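Local coordinates for GARP domain-containing protein (Trypanosoma brucei brucei TREU927, PDB 6XZ6), which acts as a trypanosome receptor for the complement regulator factor H and thereby increases transmission of the parasite to tsetse flies, at residues Lys14-Val19 with Gly160-Asp165; Gln22-Pro27 with Val114-Leu119; Glu108-Ser113 with Leu171-Glu176; Gly121-Gly126 with Gln133-Cys138. All coordinates share one frame; numbering follows the deposited sequence.

The four contacts illustrate how long helices are tied together at one end of an elongated bundle, the end that receives factor H. Contacts 1 and 2, with centres 12 Å apart, share helix 4-61 and merge where V19 CG1 packs 3.6 Å from F115 CE1. Contact 2 joins contact 3, 9 Å away between centres, through the salt bridge R24 NE to E112 OE1 (2.9 Å). Contact 4 is fastened to contact 1 by the disulfide C17-C138, and R24 of contact 2 reaches the carbonyl O of C138. Contacts 3 and 4 are separate, their nearest atoms about 7 Å apart. Each contact contains residues that lie against the bound complement protein.

Contact 1 (Lys14-Val19 with Gly160-Asp165); sequences KALCEV and GLYMQD
The phenolic oxygen of Y162 is abutted by the branched end of L16: OH stands 3.3 Å from L16 CD1 and 3.6 Å from L16 CG, with CD2 somewhat farther off. This is a helix-end contact in a helical bundle, where Y162, the first residue to leave helical geometry after helix 148-161, swings its ring back against helix 4-61. Its CG lies anti to the carbonyl carbon (chi1 -77°), which directs the ring across the gap, and the two side chains meet at about a right angle. Only carbon atoms of L16 meet the hydroxyl, in van der Waals contact. L16 lies between the tyrosine and F115, L118 and L119 of helix 67-125.

At the preceding residue of each segment, the pairing is purely aliphatic, with the methyl of A15 pointing at L161 in the closest approach of the two backbones.

Factor H docks against the turn that follows Y162. M163 N donates to the carboxylate of E18 of the factor H chain, and Q164 NE2 bonds to that same residue and to the carbonyl of Y15 of factor H. Within the turn, Q164 NE2 also lies in the plane of the Y162 ring, at its edge. Between the helices, the separation of A15 CB from L161 CD1 is 3.6 Å.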
loop_
_atom_site.group_PDB
_atom_site.type_symbol
_atom_site.label_atom_id
_atom_site.label_comp_id
_atom_site.label_asym_id
_atom_site.label_seq_id
_atom_site.Cartn_x
_atom_site.Cartn_y
_atom_site.Cartn_z
ATOM N N LYS A 14 4.868 16.341 12.740
ATOM C CA LYS A 14 3.933 16.448 11.631
ATOM C C LYS A 14 4.325 15.471 10.515
ATOM O O LYS A 14 3.455 14.807 9.979
ATOM C CB LYS A 14 3.927 17.889 11.095
ATOM C CG LYS A 14 2.965 18.848 11.798
ATOM C CD LYS A 14 3.212 20.257 11.352
ATOM C CE LYS A 14 2.115 21.219 11.728
ATOM N NZ LYS A 14 2.396 22.606 11.230
ATOM N N ALA A 15 5.635 15.362 10.183
ATOM C CA ALA A 15 6.178 14.455 9.159
ATOM C C ALA A 15 5.970 12.996 9.519
ATOM O O ALA A 15 5.613 12.223 8.646
ATOM C CB ALA A 15 7.640 14.730 8.944
ATOM N N LEU A 16 6.151 12.619 10.798
ATOM C CA LEU A 16 5.892 11.271 11.342
ATOM C C LEU A 16 4.406 10.927 11.226
ATOM O O LEU A 16 4.048 9.826 10.843
ATOM C CB LEU A 16 6.317 11.188 12.835
ATOM C CG LEU A 16 7.824 11.228 13.179
ATOM C CD1 LEU A 16 8.017 11.134 14.651
ATOM C CD2 LEU A 16 8.566 10.072 12.549
ATOM N N CYS A 17 3.560 11.887 11.537
ATOM C CA CYS A 17 2.098 11.835 11.505
ATOM C C CYS A 17 1.569 11.613 10.059
ATOM O O CYS A 17 0.711 10.762 9.853
ATOM C CB CYS A 17 1.546 13.116 12.139
ATOM S SG CYS A 17 -0.220 13.096 12.531
ATOM N N GLU A 18 2.125 12.329 9.067
ATOM C CA GLU A 18 1.785 12.222 7.648
ATOM C C GLU A 18 2.131 10.835 7.138
ATOM O O GLU A 18 1.291 10.202 6.524
ATOM C CB GLU A 18 2.515 13.328 6.846
ATOM C CG GLU A 18 2.122 13.479 5.384
ATOM C CD GLU A 18 2.837 14.528 4.541
ATOM O OE1 GLU A 18 3.893 15.061 4.966
ATOM O OE2 GLU A 18 2.332 14.803 3.428
ATOM N N VAL A 19 3.352 10.343 7.421
ATOM C CA VAL A 19 3.819 9.012 7.032
ATOM C C VAL A 19 2.999 7.905 7.694
ATOM O O VAL A 19 2.616 6.959 7.004
ATOM C CB VAL A 19 5.337 8.813 7.257
ATOM C CG1 VAL A 19 5.701 7.365 7.115
ATOM C CG2 VAL A 19 6.173 9.645 6.298
ATOM N N GLY A 160 14.341 15.030 4.900
ATOM C CA GLY A 160 14.865 16.398 4.965
ATOM C C GLY A 160 14.886 16.950 6.374
ATOM O O GLY A 160 15.695 17.816 6.694
ATOM N N LEU A 161 14.019 16.410 7.235
ATOM C CA LEU A 161 13.873 16.767 8.648
ATOM C C LEU A 161 14.695 15.907 9.599
ATOM O O LEU A 161 15.067 16.395 10.664
ATOM C CB LEU A 161 12.375 16.700 9.038
ATOM C CG LEU A 161 11.469 17.715 8.337
ATOM C CD1 LEU A 161 10.046 17.369 8.554
ATOM C CD2 LEU A 161 11.722 19.135 8.803
ATOM N N TYR A 162 14.944 14.634 9.236
ATOM C CA TYR A 162 15.674 13.625 10.026
ATOM C C TYR A 162 16.971 13.214 9.339
ATOM O O TYR A 162 16.941 12.594 8.278
ATOM C CB TYR A 162 14.775 12.378 10.223
ATOM C CG TYR A 162 13.701 12.546 11.281
ATOM C CD1 TYR A 162 12.474 13.140 10.977
ATOM C CD2 TYR A 162 13.887 12.065 12.569
ATOM C CE1 TYR A 162 11.472 13.264 11.945
ATOM C CE2 TYR A 162 12.939 12.273 13.563
ATOM C CZ TYR A 162 11.721 12.839 13.244
ATOM O OH TYR A 162 10.767 12.954 14.222
ATOM N N MET A 163 18.113 13.519 9.947
ATOM C CA MET A 163 19.444 13.132 9.425
ATOM C C MET A 163 19.802 11.671 9.665
ATOM O O MET A 163 20.740 11.168 9.050
ATOM C CB MET A 163 20.551 14.051 9.955
ATOM C CG MET A 163 20.408 15.509 9.444
ATOM S SD MET A 163 19.997 15.802 7.674
ATOM C CE MET A 163 21.464 15.193 6.874
ATOM N N GLN A 164 19.029 10.987 10.533
ATOM C CA GLN A 164 19.196 9.585 10.878
ATOM C C GLN A 164 19.061 8.726 9.650
ATOM O O GLN A 164 18.240 9.032 8.781
ATOM C CB GLN A 164 18.161 9.159 11.914
ATOM C CG GLN A 164 18.482 9.622 13.308
ATOM C CD GLN A 164 17.371 9.236 14.215
ATOM O OE1 GLN A 164 17.418 8.158 14.815
ATOM N NE2 GLN A 164 16.344 10.099 14.321
ATOM N N ASP A 165 19.886 7.653 9.577
ATOM C CA ASP A 165 19.913 6.708 8.467
ATOM C C ASP A 165 18.537 6.098 8.209
ATOM O O ASP A 165 18.191 5.851 7.061
ATOM C CB ASP A 165 20.956 5.609 8.735
ATOM C CG ASP A 165 22.372 5.900 8.238
ATOM O OD1 ASP A 165 22.557 6.927 7.526
ATOM O OD2 ASP A 165 23.304 5.080 8.544
#

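Contact 2 (Gln22-Pro27 with Val114-Leu119); sequences QLRKLP and VFSGLL
An antiparallel pair within the helical bundle, its short axes 11.5 Å apart and their directions 145° from each other, sets R24 and L23 of helix 4-61 opposite S116 and F115 of helix 67-125. Such a wide spacing has to be bridged by long side chains. The chain of R24, extended from CG to NE, does this with a guanidinium that uses NH2 to donate to S116 OG at 2.9 Å. The bond is nearly straight (172°), and the hydroxyl oxygen lies only slightly out of the guanidinium plane. E112 OE1 is bound by both R24 NE and S116 OG, which closes a small polar network, while R24 NH1 donates to the carbonyl O atoms of A141 and C138. Together these partners engage all three nitrogens, which would restrict the rotation of the group. On the apolar side, L23 reaches the F115 ring obliquely, with CD1 3.7 Å from CD2 of the phenylalanine; L119 CD1 lies more loosely near the arginine. Beyond the pair, F115 meets Y170 of helix 165-208 edge-to-face, and L23 touches the same tyrosine, so the two helices are covered on this flank by a third.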
loop_
_atom_site.group_PDB
_atom_site.type_symbol
_atom_site.label_atom_id
_atom_site.label_comp_id
_atom_site.label_asym_id
_atom_site.label_seq_id
_atom_site.Cartn_x
_atom_site.Cartn_y
_atom_site.Cartn_z
ATOM N N GLN A 22 -0.495 7.365 6.120
ATOM C CA GLN A 22 -0.382 6.701 4.806
ATOM C C GLN A 22 -0.165 5.200 4.963
ATOM O O GLN A 22 -0.725 4.419 4.195
ATOM C CB GLN A 22 0.795 7.271 4.018
ATOM C CG GLN A 22 0.577 8.699 3.582
ATOM C CD GLN A 22 1.779 9.253 2.878
ATOM O OE1 GLN A 22 2.911 8.733 2.955
ATOM N NE2 GLN A 22 1.552 10.320 2.167
ATOM N N LEU A 23 0.667 4.798 5.940
ATOM C CA LEU A 23 0.970 3.388 6.222
ATOM C C LEU A 23 -0.231 2.623 6.784
ATOM O O LEU A 23 -0.371 1.443 6.521
ATOM C CB LEU A 23 2.235 3.242 7.116
ATOM C CG LEU A 23 3.562 3.834 6.518
ATOM C CD1 LEU A 23 4.648 3.803 7.499
ATOM C CD2 LEU A 23 4.010 3.090 5.293
ATOM N N ARG A 24 -1.137 3.287 7.484
ATOM C CA ARG A 24 -2.349 2.641 7.992
ATOM C C ARG A 24 -3.407 2.493 6.889
ATOM O O ARG A 24 -4.195 1.555 6.938
ATOM C CB ARG A 24 -2.897 3.415 9.187
ATOM C CG ARG A 24 -1.915 3.457 10.335
ATOM C CD ARG A 24 -2.308 4.526 11.303
ATOM N NE ARG A 24 -1.370 4.653 12.419
ATOM C CZ ARG A 24 -1.283 5.720 13.207
ATOM N NH1 ARG A 24 -2.052 6.784 12.992
ATOM N NH2 ARG A 24 -0.407 5.747 14.192
ATOM N N LYS A 25 -3.405 3.402 5.886
ATOM C CA LYS A 25 -4.301 3.389 4.728
ATOM C C LYS A 25 -3.915 2.354 3.705
ATOM O O LYS A 25 -4.818 1.726 3.170
ATOM C CB LYS A 25 -4.429 4.784 4.073
ATOM C CG LYS A 25 -5.455 4.919 2.933
ATOM C CD LYS A 25 -6.874 4.514 3.359
ATOM C CE LYS A 25 -7.929 4.923 2.383
ATOM N NZ LYS A 25 -9.160 4.108 2.557
ATOM N N LEU A 26 -2.606 2.169 3.413
ATOM C CA LEU A 26 -2.128 1.175 2.424
ATOM C C LEU A 26 -2.783 -0.224 2.524
ATOM O O LEU A 26 -3.181 -0.708 1.470
ATOM C CB LEU A 26 -0.595 1.006 2.390
ATOM C CG LEU A 26 0.223 2.019 1.595
ATOM C CD1 LEU A 26 1.708 1.642 1.613
ATOM C CD2 LEU A 26 -0.258 2.136 0.169
ATOM N N PRO A 27 -2.907 -0.916 3.690
ATOM C CA PRO A 27 -3.510 -2.265 3.676
ATOM C C PRO A 27 -5.009 -2.286 3.344
ATOM O O PRO A 27 -5.538 -3.302 2.857
ATOM C CB PRO A 27 -3.272 -2.777 5.098
ATOM C CG PRO A 27 -2.363 -1.877 5.720
ATOM C CD PRO A 27 -2.481 -0.560 5.052
ATOM N N VAL A 114 6.757 1.200 13.897
ATOM C CA VAL A 114 7.872 2.087 14.194
ATOM C C VAL A 114 7.344 3.531 14.265
ATOM O O VAL A 114 7.502 4.166 15.302
ATOM C CB VAL A 114 9.079 1.891 13.210
ATOM C CG1 VAL A 114 10.171 2.950 13.425
ATOM C CG2 VAL A 114 9.661 0.479 13.337
ATOM N N PHE A 115 6.683 4.021 13.200
ATOM C CA PHE A 115 6.122 5.371 13.152
ATOM C C PHE A 115 5.062 5.599 14.217
ATOM O O PHE A 115 4.982 6.703 14.742
ATOM C CB PHE A 115 5.573 5.682 11.773
ATOM C CG PHE A 115 6.671 5.937 10.784
ATOM C CD1 PHE A 115 7.183 7.218 10.608
ATOM C CD2 PHE A 115 7.188 4.902 10.012
ATOM C CE1 PHE A 115 8.196 7.455 9.681
ATOM C CE2 PHE A 115 8.211 5.137 9.096
ATOM C CZ PHE A 115 8.710 6.410 8.935
ATOM N N SER A 116 4.266 4.574 14.543
ATOM C CA SER A 116 3.261 4.637 15.604
ATOM C C SER A 116 3.914 4.778 16.996
ATOM O O SER A 116 3.449 5.570 17.792
ATOM C CB SER A 116 2.330 3.421 15.542
ATOM O OG SER A 116 1.481 3.517 14.409
ATOM N N GLY A 117 5.002 4.054 17.240
ATOM C CA GLY A 117 5.777 4.107 18.476
ATOM C C GLY A 117 6.505 5.420 18.659
ATOM O O GLY A 117 6.566 5.937 19.775
ATOM N N LEU A 118 7.037 5.990 17.574
ATOM C CA LEU A 118 7.693 7.288 17.633
ATOM C C LEU A 118 6.675 8.353 18.013
ATOM O O LEU A 118 6.975 9.207 18.854
ATOM C CB LEU A 118 8.410 7.653 16.316
ATOM C CG LEU A 118 9.706 6.855 16.005
ATOM C CD1 LEU A 118 10.148 7.044 14.568
ATOM C CD2 LEU A 118 10.830 7.197 16.953
ATOM N N LEU A 119 5.448 8.252 17.485
ATOM C CA LEU A 119 4.389 9.206 17.797
ATOM C C LEU A 119 3.930 9.067 19.225
ATOM O O LEU A 119 3.706 10.079 19.879
ATOM C CB LEU A 119 3.210 9.078 16.831
ATOM C CG LEU A 119 3.443 9.613 15.435
ATOM C CD1 LEU A 119 2.485 8.952 14.468
ATOM C CD2 LEU A 119 3.303 11.155 15.406
#

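Contact 3 (Glu108-Ser113 with Leu171-Glu176); sequences ESEYES and LQEANE
Two different chi1 choices bring E110 and E173 together: in E110, CG lies opposite the backbone N (chi1 -155°) and the chain then runs straight out, whereas E173 starts beside its N and bends at chi2 (-89°). Their carboxylates meet almost perpendicular to each other, and E173 OE1 sits 3.2 Å from OE1 and 3.3 Å from OE2 of E110. These are two acceptors of like charge, and their proximity probably raises the proton affinity of one of them. K34 of the factor H chain packs on E110 and may temper the charge.

Y111 meets the methylenes of E173. Its ring crosses E173 at about a right angle, and the hydroxyl comes to 3.2 Å from E173 CG, while CE2 lies 4.0 Å from E173 CB. The glutamate is thus laid against the outer end of the phenol. The hydroxyl has its polar partner elsewhere, in E169 OE1, one turn before E173, and the ring also meets Y170 edge-to-face. Helices 67-125 and 165-208 run here in roughly opposite directions, and this is a side-by-side contact between them in an elongated helical bundle, at its partly buried margin near bound factor H.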
loop_
_atom_site.group_PDB
_atom_site.type_symbol
_atom_site.label_atom_id
_atom_site.label_comp_id
_atom_site.label_asym_id
_atom_site.label_seq_id
_atom_site.Cartn_x
_atom_site.Cartn_y
_atom_site.Cartn_z
ATOM N N GLU A 108 4.333 -1.851 4.578
ATOM C CA GLU A 108 3.538 -1.279 5.657
ATOM C C GLU A 108 3.907 -1.987 6.961
ATOM O O GLU A 108 4.088 -1.337 7.988
ATOM C CB GLU A 108 2.046 -1.403 5.319
ATOM C CG GLU A 108 1.106 -0.955 6.428
ATOM C CD GLU A 108 0.735 -1.922 7.550
ATOM O OE1 GLU A 108 1.017 -3.139 7.414
ATOM O OE2 GLU A 108 0.153 -1.452 8.562
ATOM N N SER A 109 4.025 -3.307 6.916
ATOM C CA SER A 109 4.379 -4.127 8.069
ATOM C C SER A 109 5.737 -3.742 8.656
ATOM O O SER A 109 5.878 -3.676 9.868
ATOM C CB SER A 109 4.334 -5.605 7.705
ATOM O OG SER A 109 5.128 -6.342 8.616
ATOM N N GLU A 110 6.707 -3.443 7.801
ATOM C CA GLU A 110 8.071 -3.062 8.176
ATOM C C GLU A 110 8.145 -1.760 8.957
ATOM O O GLU A 110 9.014 -1.636 9.832
ATOM C CB GLU A 110 8.938 -2.922 6.913
ATOM C CG GLU A 110 10.428 -3.129 7.144
ATOM C CD GLU A 110 11.335 -2.724 5.993
ATOM O OE1 GLU A 110 10.842 -2.590 4.848
ATOM O OE2 GLU A 110 12.542 -2.505 6.243
ATOM N N TYR A 111 7.263 -0.782 8.624
ATOM C CA TYR A 111 7.324 0.561 9.205
ATOM C C TYR A 111 6.160 1.041 10.065
ATOM O O TYR A 111 6.389 1.966 10.837
ATOM C CB TYR A 111 7.540 1.589 8.083
ATOM C CG TYR A 111 8.886 1.460 7.412
ATOM C CD1 TYR A 111 10.038 1.956 8.016
ATOM C CD2 TYR A 111 9.015 0.826 6.184
ATOM C CE1 TYR A 111 11.285 1.840 7.407
ATOM C CE2 TYR A 111 10.263 0.661 5.587
ATOM C CZ TYR A 111 11.396 1.172 6.205
ATOM O OH TYR A 111 12.631 1.064 5.624
ATOM N N GLU A 112 4.934 0.502 9.925
ATOM C CA GLU A 112 3.799 1.081 10.663
ATOM C C GLU A 112 3.998 1.132 12.191
ATOM O O GLU A 112 3.723 2.180 12.777
ATOM C CB GLU A 112 2.460 0.429 10.303
ATOM C CG GLU A 112 1.238 1.259 10.687
ATOM C CD GLU A 112 0.762 1.166 12.123
ATOM O OE1 GLU A 112 0.095 2.115 12.589
ATOM O OE2 GLU A 112 1.061 0.147 12.787
ATOM N N SER A 113 4.466 0.044 12.819
ATOM C CA SER A 113 4.670 -0.025 14.272
ATOM C C SER A 113 5.778 0.924 14.776
ATOM O O SER A 113 5.753 1.377 15.939
ATOM C CB SER A 113 4.992 -1.455 14.685
ATOM O OG SER A 113 6.046 -1.936 13.863
ATOM N N LEU A 171 12.954 6.497 2.868
ATOM C CA LEU A 171 12.821 7.095 1.531
ATOM C C LEU A 171 13.118 6.058 0.417
ATOM O O LEU A 171 12.320 5.928 -0.514
ATOM C CB LEU A 171 13.732 8.340 1.374
ATOM C CG LEU A 171 13.858 8.960 -0.035
ATOM C CD1 LEU A 171 12.496 9.522 -0.541
ATOM C CD2 LEU A 171 14.942 10.018 -0.078
ATOM N N GLN A 172 14.234 5.319 0.523
ATOM C CA GLN A 172 14.611 4.320 -0.465
ATOM C C GLN A 172 13.495 3.292 -0.655
ATOM O O GLN A 172 13.094 3.048 -1.781
ATOM C CB GLN A 172 15.947 3.672 -0.084
ATOM C CG GLN A 172 17.165 4.627 -0.132
ATOM C CD GLN A 172 18.509 4.043 0.343
ATOM O OE1 GLN A 172 18.620 2.910 0.875
ATOM N NE2 GLN A 172 19.581 4.824 0.160
ATOM N N GLU A 173 12.930 2.773 0.444
ATOM C CA GLU A 173 11.815 1.803 0.475
ATOM C C GLU A 173 10.506 2.400 0.003
ATOM O O GLU A 173 9.734 1.691 -0.642
ATOM C CB GLU A 173 11.612 1.209 1.891
ATOM C CG GLU A 173 12.847 0.565 2.496
ATOM C CD GLU A 173 13.094 -0.901 2.230
ATOM O OE1 GLU A 173 13.394 -1.624 3.210
ATOM O OE2 GLU A 173 13.028 -1.322 1.048
ATOM N N ALA A 174 10.217 3.674 0.363
ATOM C CA ALA A 174 8.984 4.362 -0.043
ATOM C C ALA A 174 8.992 4.624 -1.534
ATOM O O ALA A 174 7.923 4.677 -2.138
ATOM C CB ALA A 174 8.831 5.657 0.705
ATOM N N ASN A 175 10.192 4.786 -2.135
ATOM C CA ASN A 175 10.334 4.987 -3.577
ATOM C C ASN A 175 9.979 3.696 -4.321
ATOM O O ASN A 175 9.246 3.763 -5.291
ATOM C CB ASN A 175 11.728 5.515 -3.954
ATOM C CG ASN A 175 11.911 7.008 -3.755
ATOM O OD1 ASN A 175 10.961 7.791 -3.698
ATOM N ND2 ASN A 175 13.149 7.447 -3.662
ATOM N N GLU A 176 10.412 2.532 -3.813
ATOM C CA GLU A 176 10.077 1.211 -4.346
ATOM C C GLU A 176 8.578 0.951 -4.217
ATOM O O GLU A 176 7.983 0.399 -5.132
ATOM C CB GLU A 176 10.843 0.110 -3.600
ATOM C CG GLU A 176 12.025 -0.443 -4.368
ATOM C CD GLU A 176 13.379 -0.233 -3.711
ATOM O OE1 GLU A 176 13.636 -0.850 -2.648
ATOM O OE2 GLU A 176 14.190 0.543 -4.270
#

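Contact 4 (Gly121-Gly126 with Gln133-Cys138); sequences GAAEHG and QLAKEC
Alanine methyls account for the apolar part: A135 CB on helix 129-137 rests 3.7 Å from A122 CB and 4.2 Å from A123 CB, between neighbouring residues of helix 67-125. The same methyl also lies 3.6 Å from the backbone N of A123. With such small side chains, the helix axes can come to 7.5 Å, and the CA atoms of A123 and A135 are the nearest of the two segments. A123 has the largest share of the buried surface here.

The aliphatic part of a lysine extends this packing. K136 CG lies 3.8 Å from A123 CB, and the chain then bends at chi3 and chi4, carrying CE alongside the carbonyl O of A123. K136 NZ remains 3.8 Å from that oxygen.

The two segments form a short helical hairpin, in which helix 67-125 ends, a tight connection follows and helix 129-137 returns across it at -137°. At the bundle tip this hairpin joins the N-terminal part of helix 4-61, since L134 touches L10, T13 and K14, and A122 touches T13.

A covalent tie acts at the far end of the returning helix. C138 is in a disulfide with C17, so the chain leaving helix 129-137 is fastened to helix 4-61.

Toward the ligand, A122 packs against R16 of the factor H chain and H125 against its D44; CB of E124 lies over one face of the H125 imidazole, offset toward the rim.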
loop_
_atom_site.group_PDB
_atom_site.type_symbol
_atom_site.label_atom_id
_atom_site.label_comp_id
_atom_site.label_asym_id
_atom_site.label_seq_id
_atom_site.Cartn_x
_atom_site.Cartn_y
_atom_site.Cartn_z
ATOM N N GLY A 121 5.715 8.181 21.741
ATOM C CA GLY A 121 6.776 8.859 22.482
ATOM C C GLY A 121 6.558 10.358 22.519
ATOM O O GLY A 121 6.613 10.948 23.596
ATOM N N ALA A 122 6.255 10.981 21.349
ATOM C CA ALA A 122 5.922 12.424 21.207
ATOM C C ALA A 122 4.613 12.776 21.983
ATOM O O ALA A 122 4.513 13.875 22.548
ATOM C CB ALA A 122 5.793 12.805 19.737
ATOM N N ALA A 123 3.633 11.836 22.054
ATOM C CA ALA A 123 2.389 12.025 22.818
ATOM C C ALA A 123 2.651 12.161 24.318
ATOM O O ALA A 123 2.026 12.995 24.982
ATOM C CB ALA A 123 1.440 10.868 22.573
ATOM N N GLU A 124 3.593 11.345 24.838
ATOM C CA GLU A 124 3.993 11.254 26.247
ATOM C C GLU A 124 5.092 12.248 26.665
ATOM O O GLU A 124 5.042 12.761 27.786
ATOM C CB GLU A 124 4.497 9.837 26.548
ATOM C CG GLU A 124 3.481 8.726 26.319
ATOM C CD GLU A 124 4.033 7.316 26.150
ATOM O OE1 GLU A 124 5.248 7.094 26.373
ATOM O OE2 GLU A 124 3.231 6.424 25.787
ATOM N N HIS A 125 6.105 12.474 25.799
ATOM C CA HIS A 125 7.280 13.284 26.097
ATOM C C HIS A 125 7.589 14.399 25.071
ATOM O O HIS A 125 8.733 14.858 24.993
ATOM C CB HIS A 125 8.510 12.368 26.298
ATOM C CG HIS A 125 8.274 11.232 27.242
ATOM N ND1 HIS A 125 8.063 11.446 28.598
ATOM C CD2 HIS A 125 8.187 9.905 26.990
ATOM C CE1 HIS A 125 7.856 10.247 29.128
ATOM N NE2 HIS A 125 7.928 9.285 28.204
ATOM N N GLY A 126 6.583 14.857 24.333
ATOM C CA GLY A 126 6.747 15.945 23.369
ATOM C C GLY A 126 7.124 17.212 24.091
ATOM O O GLY A 126 6.720 17.401 25.244
ATOM N N GLN A 133 -0.189 17.214 21.703
ATOM C CA GLN A 133 -1.574 17.188 21.215
ATOM C C GLN A 133 -1.680 16.652 19.800
ATOM O O GLN A 133 -2.602 15.882 19.523
ATOM C CB GLN A 133 -2.231 18.555 21.312
ATOM C CG GLN A 133 -3.699 18.531 20.964
ATOM C CD GLN A 133 -4.193 19.888 20.654
ATOM O OE1 GLN A 133 -3.908 20.463 19.603
ATOM N NE2 GLN A 133 -4.930 20.426 21.577
ATOM N N LEU A 134 -0.741 17.053 18.912
ATOM C CA LEU A 134 -0.701 16.606 17.517
ATOM C C LEU A 134 -0.479 15.092 17.437
ATOM O O LEU A 134 -1.211 14.419 16.716
ATOM C CB LEU A 134 0.351 17.390 16.710
ATOM C CG LEU A 134 0.794 16.759 15.390
ATOM C CD1 LEU A 134 -0.203 16.993 14.291
ATOM C CD2 LEU A 134 2.132 17.272 14.972
ATOM N N ALA A 135 0.504 14.565 18.214
ATOM C CA ALA A 135 0.843 13.144 18.283
ATOM C C ALA A 135 -0.279 12.292 18.934
ATOM O O ALA A 135 -0.467 11.143 18.524
ATOM C CB ALA A 135 2.144 12.960 19.022
ATOM N N LYS A 136 -1.017 12.845 19.934
ATOM C CA LYS A 136 -2.129 12.135 20.583
ATOM C C LYS A 136 -3.317 11.981 19.626
ATOM O O LYS A 136 -3.964 10.930 19.638
ATOM C CB LYS A 136 -2.592 12.839 21.863
ATOM C CG LYS A 136 -2.052 12.212 23.149
ATOM C CD LYS A 136 -2.406 13.060 24.386
ATOM C CE LYS A 136 -1.238 13.257 25.335
ATOM N NZ LYS A 136 -1.235 14.625 25.930
ATOM N N GLU A 137 -3.587 13.014 18.785
ATOM C CA GLU A 137 -4.654 13.047 17.784
ATOM C C GLU A 137 -4.367 12.096 16.623
ATOM O O GLU A 137 -5.283 11.640 15.945
ATOM C CB GLU A 137 -4.785 14.464 17.222
ATOM C CG GLU A 137 -5.716 15.390 17.990
ATOM C CD GLU A 137 -5.509 16.876 17.722
ATOM O OE1 GLU A 137 -5.068 17.251 16.610
ATOM O OE2 GLU A 137 -5.796 17.677 18.641
ATOM N N CYS A 138 -3.097 11.817 16.397
ATOM C CA CYS A 138 -2.557 10.981 15.328
ATOM C C CYS A 138 -2.399 9.515 15.737
ATOM O O CYS A 138 -1.810 8.736 14.992
ATOM C CB CYS A 138 -1.225 11.571 14.894
ATOM S SG CYS A 138 -0.768 11.205 13.191
#